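PDB 4FX0: probable transcriptional repressor protein from Mycobacterium tuberculosis, which probably acts as a redox-responsive, DNA-binding transcriptional repressor of the MarR family. Local coordinates for residues L31-S43 and I62-M76. Numbering follows the deposited sequence.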
loop_
_atom_site.group_PDB
_atom_site.type_symbol
_atom_site.label_atom_id
_atom_site.label_comp_id
_atom_site.label_asym_id
_atom_site.label_seq_id
_atom_site.Cartn_x
_atom_site.Cartn_y
_atom_site.Cartn_z
ATOM N N LEU B 31 -11.018 13.183 6.718
ATOM C CA LEU B 31 -9.638 12.820 6.416
ATOM C C LEU B 31 -9.539 11.487 5.685
ATOM O O LEU B 31 -10.313 10.567 5.946
ATOM C CB LEU B 31 -8.812 12.745 7.700
ATOM C CG LEU B 31 -8.682 14.032 8.513
ATOM C CD1 LEU B 31 -7.752 13.806 9.691
ATOM C CD2 LEU B 31 -8.175 15.161 7.633
ATOM N N THR B 32 -8.584 11.393 4.767
ATOM C CA THR B 32 -8.245 10.116 4.156
ATOM C C THR B 32 -7.160 9.463 5.001
ATOM O O THR B 32 -6.468 10.144 5.761
ATOM C CB THR B 32 -7.752 10.285 2.707
ATOM O OG1 THR B 32 -6.489 10.963 2.701
ATOM C CG2 THR B 32 -8.757 11.086 1.895
ATOM N N ASN B 33 -7.014 8.146 4.884
ATOM C CA ASN B 33 -6.036 7.425 5.693
ATOM C C ASN B 33 -4.630 8.000 5.541
ATOM O O ASN B 33 -3.901 8.144 6.524
ATOM C CB ASN B 33 -6.054 5.924 5.383
ATOM C CG ASN B 33 -5.536 5.603 3.993
ATOM O OD1 ASN B 33 -4.344 5.358 3.803
ATOM N ND2 ASN B 33 -6.434 5.591 3.014
ATOM N N THR B 34 -4.258 8.343 4.311
ATOM C CA THR B 34 -2.954 8.943 4.055
ATOM C C THR B 34 -2.862 10.330 4.688
ATOM O O THR B 34 -1.854 10.670 5.305
ATOM C CB THR B 34 -2.661 9.048 2.548
ATOM O OG1 THR B 34 -3.596 9.945 1.937
ATOM C CG2 THR B 34 -2.766 7.680 1.889
ATOM N N GLN B 35 -3.915 11.126 4.530
ATOM C CA GLN B 35 -3.964 12.455 5.136
ATOM C C GLN B 35 -3.847 12.351 6.652
ATOM O O GLN B 35 -2.969 12.962 7.261
ATOM C CB GLN B 35 -5.256 13.181 4.756
ATOM C CG GLN B 35 -5.312 13.642 3.309
ATOM C CD GLN B 35 -6.699 14.101 2.899
ATOM O OE1 GLN B 35 -7.609 14.178 3.725
ATOM N NE2 GLN B 35 -6.869 14.401 1.617
ATOM N N PHE B 36 -4.741 11.574 7.255
ATOM C CA PHE B 36 -4.675 11.296 8.682
ATOM C C PHE B 36 -3.254 10.916 9.077
ATOM O O PHE B 36 -2.709 11.434 10.053
ATOM C CB PHE B 36 -5.642 10.168 9.051
ATOM C CG PHE B 36 -5.380 9.560 10.400
ATOM C CD1 PHE B 36 -5.918 10.120 11.548
ATOM C CD2 PHE B 36 -4.596 8.424 10.520
ATOM C CE1 PHE B 36 -5.677 9.559 12.790
ATOM C CE2 PHE B 36 -4.352 7.859 11.760
ATOM C CZ PHE B 36 -4.892 8.427 12.895
ATOM N N SER B 37 -2.655 10.014 8.306
ATOM C CA SER B 37 -1.297 9.553 8.572
ATOM C C SER B 37 -0.312 10.715 8.639
ATOM O O SER B 37 0.391 10.883 9.634
ATOM C CB SER B 37 -0.850 8.550 7.507
ATOM O OG SER B 37 -1.700 7.417 7.481
ATOM N N THR B 38 -0.262 11.512 7.575
ATOM C CA THR B 38 0.676 12.626 7.511
ATOM C C THR B 38 0.468 13.574 8.686
ATOM O O THR B 38 1.432 14.025 9.305
ATOM C CB THR B 38 0.562 13.408 6.185
ATOM O OG1 THR B 38 -0.692 14.098 6.135
ATOM C CG2 THR B 38 0.670 12.466 4.995
ATOM N N LEU B 39 -0.791 13.871 8.995
ATOM C CA LEU B 39 -1.107 14.716 10.141
ATOM C C LEU B 39 -0.485 14.136 11.400
ATOM O O LEU B 39 0.299 14.798 12.079
ATOM C CB LEU B 39 -2.619 14.838 10.331
ATOM C CG LEU B 39 -3.375 15.712 9.333
ATOM C CD1 LEU B 39 -4.835 15.816 9.733
ATOM C CD2 LEU B 39 -2.741 17.089 9.251
ATOM N N ALA B 40 -0.847 12.893 11.702
ATOM C CA ALA B 40 -0.322 12.198 12.868
ATOM C C ALA B 40 1.194 12.332 12.931
ATOM O O ALA B 40 1.752 12.668 13.975
ATOM C CB ALA B 40 -0.726 10.734 12.833
ATOM N N VAL B 41 1.851 12.074 11.805
ATOM C CA VAL B 41 3.302 12.194 11.711
ATOM C C VAL B 41 3.766 13.584 12.124
ATOM O O VAL B 41 4.705 13.729 12.909
ATOM C CB VAL B 41 3.799 11.918 10.278
ATOM C CG1 VAL B 41 5.253 12.339 10.128
ATOM C CG2 VAL B 41 3.616 10.450 9.920
ATOM N N ILE B 42 3.103 14.602 11.586
ATOM C CA ILE B 42 3.448 15.989 11.877
ATOM C C ILE B 42 3.219 16.323 13.348
ATOM O O ILE B 42 4.069 16.933 13.995
ATOM C CB ILE B 42 2.648 16.965 10.994
ATOM C CG1 ILE B 42 2.990 16.743 9.519
ATOM C CG2 ILE B 42 2.933 18.402 11.396
ATOM C CD1 ILE B 42 2.184 17.598 8.568
ATOM N N SER B 43 2.067 15.917 13.873
ATOM C CA SER B 43 1.751 16.143 15.277
ATOM C C SER B 43 2.779 15.464 16.173
ATOM O O SER B 43 3.038 15.913 17.291
ATOM C CB SER B 43 0.348 15.627 15.602
ATOM O OG SER B 43 0.254 14.229 15.386
ATOM N N ILE B 62 5.353 7.936 5.667
ATOM C CA ILE B 62 3.951 7.543 5.560
ATOM C C ILE B 62 3.790 6.330 4.637
ATOM O O ILE B 62 2.746 5.674 4.627
ATOM C CB ILE B 62 3.054 8.723 5.100
ATOM C CG1 ILE B 62 2.941 9.774 6.206
ATOM C CG2 ILE B 62 1.661 8.243 4.735
ATOM C CD1 ILE B 62 4.081 10.761 6.243
ATOM N N GLY B 63 4.840 6.028 3.879
ATOM C CA GLY B 63 4.843 4.868 3.005
ATOM C C GLY B 63 4.181 5.127 1.666
ATOM O O GLY B 63 3.581 4.228 1.077
ATOM N N VAL B 64 4.293 6.362 1.185
ATOM C CA VAL B 64 3.717 6.740 -0.101
ATOM C C VAL B 64 4.780 7.338 -1.018
ATOM O O VAL B 64 5.939 7.483 -0.628
ATOM C CB VAL B 64 2.574 7.760 0.073
ATOM C CG1 VAL B 64 1.500 7.203 0.995
ATOM C CG2 VAL B 64 3.113 9.077 0.609
ATOM N N GLU B 65 4.380 7.682 -2.239
ATOM C CA GLU B 65 5.281 8.327 -3.189
ATOM C C GLU B 65 5.273 9.841 -3.006
ATOM O O GLU B 65 4.290 10.411 -2.530
ATOM C CB GLU B 65 4.892 7.977 -4.626
ATOM C CG GLU B 65 5.097 6.519 -4.988
ATOM C CD GLU B 65 4.752 6.223 -6.434
ATOM O OE1 GLU B 65 4.084 7.065 -7.072
ATOM O OE2 GLU B 65 5.154 5.150 -6.933
ATOM N N ARG B 66 6.369 10.489 -3.387
ATOM C CA ARG B 66 6.477 11.939 -3.272
ATOM C C ARG B 66 5.307 12.642 -3.950
ATOM O O ARG B 66 4.655 13.497 -3.351
ATOM C CB ARG B 66 7.804 12.440 -3.852
ATOM C CG ARG B 66 8.793 12.909 -2.796
ATOM C CD ARG B 66 10.082 13.447 -3.406
ATOM N NE ARG B 66 9.895 14.728 -4.084
ATOM C CZ ARG B 66 10.840 15.658 -4.194
ATOM N NH1 ARG B 66 12.039 15.454 -3.662
ATOM N NH2 ARG B 66 10.587 16.795 -4.828
ATOM N N THR B 67 5.044 12.275 -5.200
ATOM C CA THR B 67 3.962 12.885 -5.964
ATOM C C THR B 67 2.640 12.796 -5.211
ATOM O O THR B 67 1.925 13.789 -5.068
ATOM C CB THR B 67 3.805 12.223 -7.344
ATOM O OG1 THR B 67 3.598 10.814 -7.181
ATOM C CG2 THR B 67 5.050 12.455 -8.189
ATOM N N THR B 68 2.322 11.600 -4.728
ATOM C CA THR B 68 1.090 11.380 -3.984
ATOM C C THR B 68 1.072 12.235 -2.722
ATOM O O THR B 68 0.102 12.945 -2.454
ATOM C CB THR B 68 0.925 9.903 -3.594
ATOM O OG1 THR B 68 1.156 9.076 -4.741
ATOM C CG2 THR B 68 -0.475 9.646 -3.057
ATOM N N LEU B 69 2.154 12.162 -1.955
ATOM C CA LEU B 69 2.289 12.950 -0.737
ATOM C C LEU B 69 2.069 14.431 -1.017
ATOM O O LEU B 69 1.186 15.062 -0.436
ATOM C CB LEU B 69 3.675 12.759 -0.127
ATOM C CG LEU B 69 3.984 13.745 1.003
ATOM C CD1 LEU B 69 3.538 13.177 2.341
ATOM C CD2 LEU B 69 5.461 14.090 1.030
ATOM N N THR B 70 2.890 14.977 -1.907
ATOM C CA THR B 70 2.824 16.389 -2.256
ATOM C C THR B 70 1.415 16.812 -2.662
ATOM O O THR B 70 0.897 17.814 -2.170
ATOM C CB THR B 70 3.808 16.732 -3.387
ATOM O OG1 THR B 70 3.545 15.893 -4.518
ATOM C CG2 THR B 70 5.241 16.517 -2.923
ATOM N N ARG B 71 0.798 16.048 -3.559
ATOM C CA ARG B 71 -0.559 16.354 -4.002
ATOM C C ARG B 71 -1.515 16.392 -2.815
ATOM O O ARG B 71 -2.358 17.284 -2.710
ATOM C CB ARG B 71 -1.039 15.337 -5.043
ATOM C CG ARG B 71 -2.297 14.581 -4.632
ATOM C CD ARG B 71 -2.924 13.840 -5.802
ATOM N NE ARG B 71 -2.771 12.392 -5.695
ATOM C CZ ARG B 71 -1.881 11.679 -6.377
ATOM N NH1 ARG B 71 -1.057 12.280 -7.226
ATOM N NH2 ARG B 71 -1.817 10.364 -6.215
ATOM N N ASN B 72 -1.374 15.420 -1.920
ATOM C CA ASN B 72 -2.198 15.366 -0.720
ATOM C C ASN B 72 -1.887 16.515 0.224
ATOM O O ASN B 72 -2.788 17.149 0.767
ATOM C CB ASN B 72 -2.022 14.027 -0.003
ATOM C CG ASN B 72 -2.984 12.971 -0.504
ATOM O OD1 ASN B 72 -4.173 13.235 -0.684
ATOM N ND2 ASN B 72 -2.474 11.768 -0.739
ATOM N N LEU B 73 -0.602 16.784 0.414
ATOM C CA LEU B 73 -0.188 17.893 1.257
ATOM C C LEU B 73 -0.795 19.192 0.740
ATOM O O LEU B 73 -1.143 20.079 1.520
ATOM C CB LEU B 73 1.334 17.999 1.293
ATOM C CG LEU B 73 1.891 18.749 2.503
ATOM C CD1 LEU B 73 1.433 18.076 3.788
ATOM C CD2 LEU B 73 3.406 18.813 2.437
ATOM N N GLU B 74 -0.925 19.297 -0.580
ATOM C CA GLU B 74 -1.520 20.477 -1.197
ATOM C C GLU B 74 -2.991 20.615 -0.825
ATOM O O GLU B 74 -3.415 21.654 -0.320
ATOM C CB GLU B 74 -1.367 20.439 -2.719
ATOM C CG GLU B 74 -0.504 21.558 -3.285
ATOM C CD GLU B 74 -0.911 22.933 -2.778
ATOM O OE1 GLU B 74 -0.131 23.538 -2.011
ATOM O OE2 GLU B 74 -2.004 23.414 -3.147
ATOM N N VAL B 75 -3.768 19.566 -1.079
ATOM C CA VAL B 75 -5.189 19.590 -0.750
ATOM C C VAL B 75 -5.380 19.831 0.743
ATOM O O VAL B 75 -6.385 20.401 1.166
ATOM C CB VAL B 75 -5.912 18.290 -1.177
ATOM C CG1 VAL B 75 -5.273 17.077 -0.528
ATOM C CG2 VAL B 75 -7.394 18.363 -0.832
ATOM N N MET B 76 -4.401 19.408 1.536
ATOM C CA MET B 76 -4.463 19.579 2.984
ATOM C C MET B 76 -4.209 21.024 3.398
ATOM O O MET B 76 -4.976 21.594 4.173
ATOM C CB MET B 76 -3.471 18.648 3.680
ATOM C CG MET B 76 -3.742 17.175 3.445
ATOM S SD MET B 76 -2.502 16.127 4.223
ATOM C CE MET B 76 -2.974 16.283 5.940
#
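Ile62 and Met76 bury the most surface here. Both reach Thr38 of helix 33-43, Ile62 at its methyl CG2 and Met76 at its OG1. Ile62 is a knob in a hole formed by Thr34, Ser37, Thr38 and Val41. Its CG1 lies 3.7 Å from CG2 of Thr38. CD1 of the same isoleucine meets CG2 of Val41, and its CG2 branch turns the other way, to CB of Ser37. CD1 of Leu69 adds a looser contact to the Thr38 methyl.

Met76 runs past Gln35 and Leu39 in the direction opposite to theirs. Its chain bends at the last torsion (chi3 74°), which brings CE over to CD2 of Leu39 and OG1 of Thr38. Its SD lies 3.9 Å from CG of Gln35. Beside it the amides of Gln35 and Asn72 stand nearly perpendicular, 83° apart, with NE2 of Gln35 3.7 Å from OD1 of Asn72. ND2 of Asn72 comes to 3.4 Å from OG1 of Thr34, but the angle is poor for a hydrogen bond. No hydrogen bond joins the two segments.

The two helices belong to the winged helix-turn-helix fold of MarR regulators. Helix 66-76 occupies the place of the recognition helix, and its axis crosses that of helix 33-43 at -82°. Ile62 closes helix 55-62, and Gly63 follows as the C' residue of a Schellman motif.

Bonds within helix 33-43 and its N-cap fix several of the touching groups. OG1 of Thr38 donates to O of Gln35 (2.8 Å), in the carbonyl plane and on a lone pair. OE1 of Gln35 accepts from N of the N-cap residue Thr32 at 3.1 Å. Farther out, Val82 packs on Leu39 and Met76, while Arg12 of the second subunit packs on Thr34 and Ile62 and hydrogen-bonds to Ser37 OG.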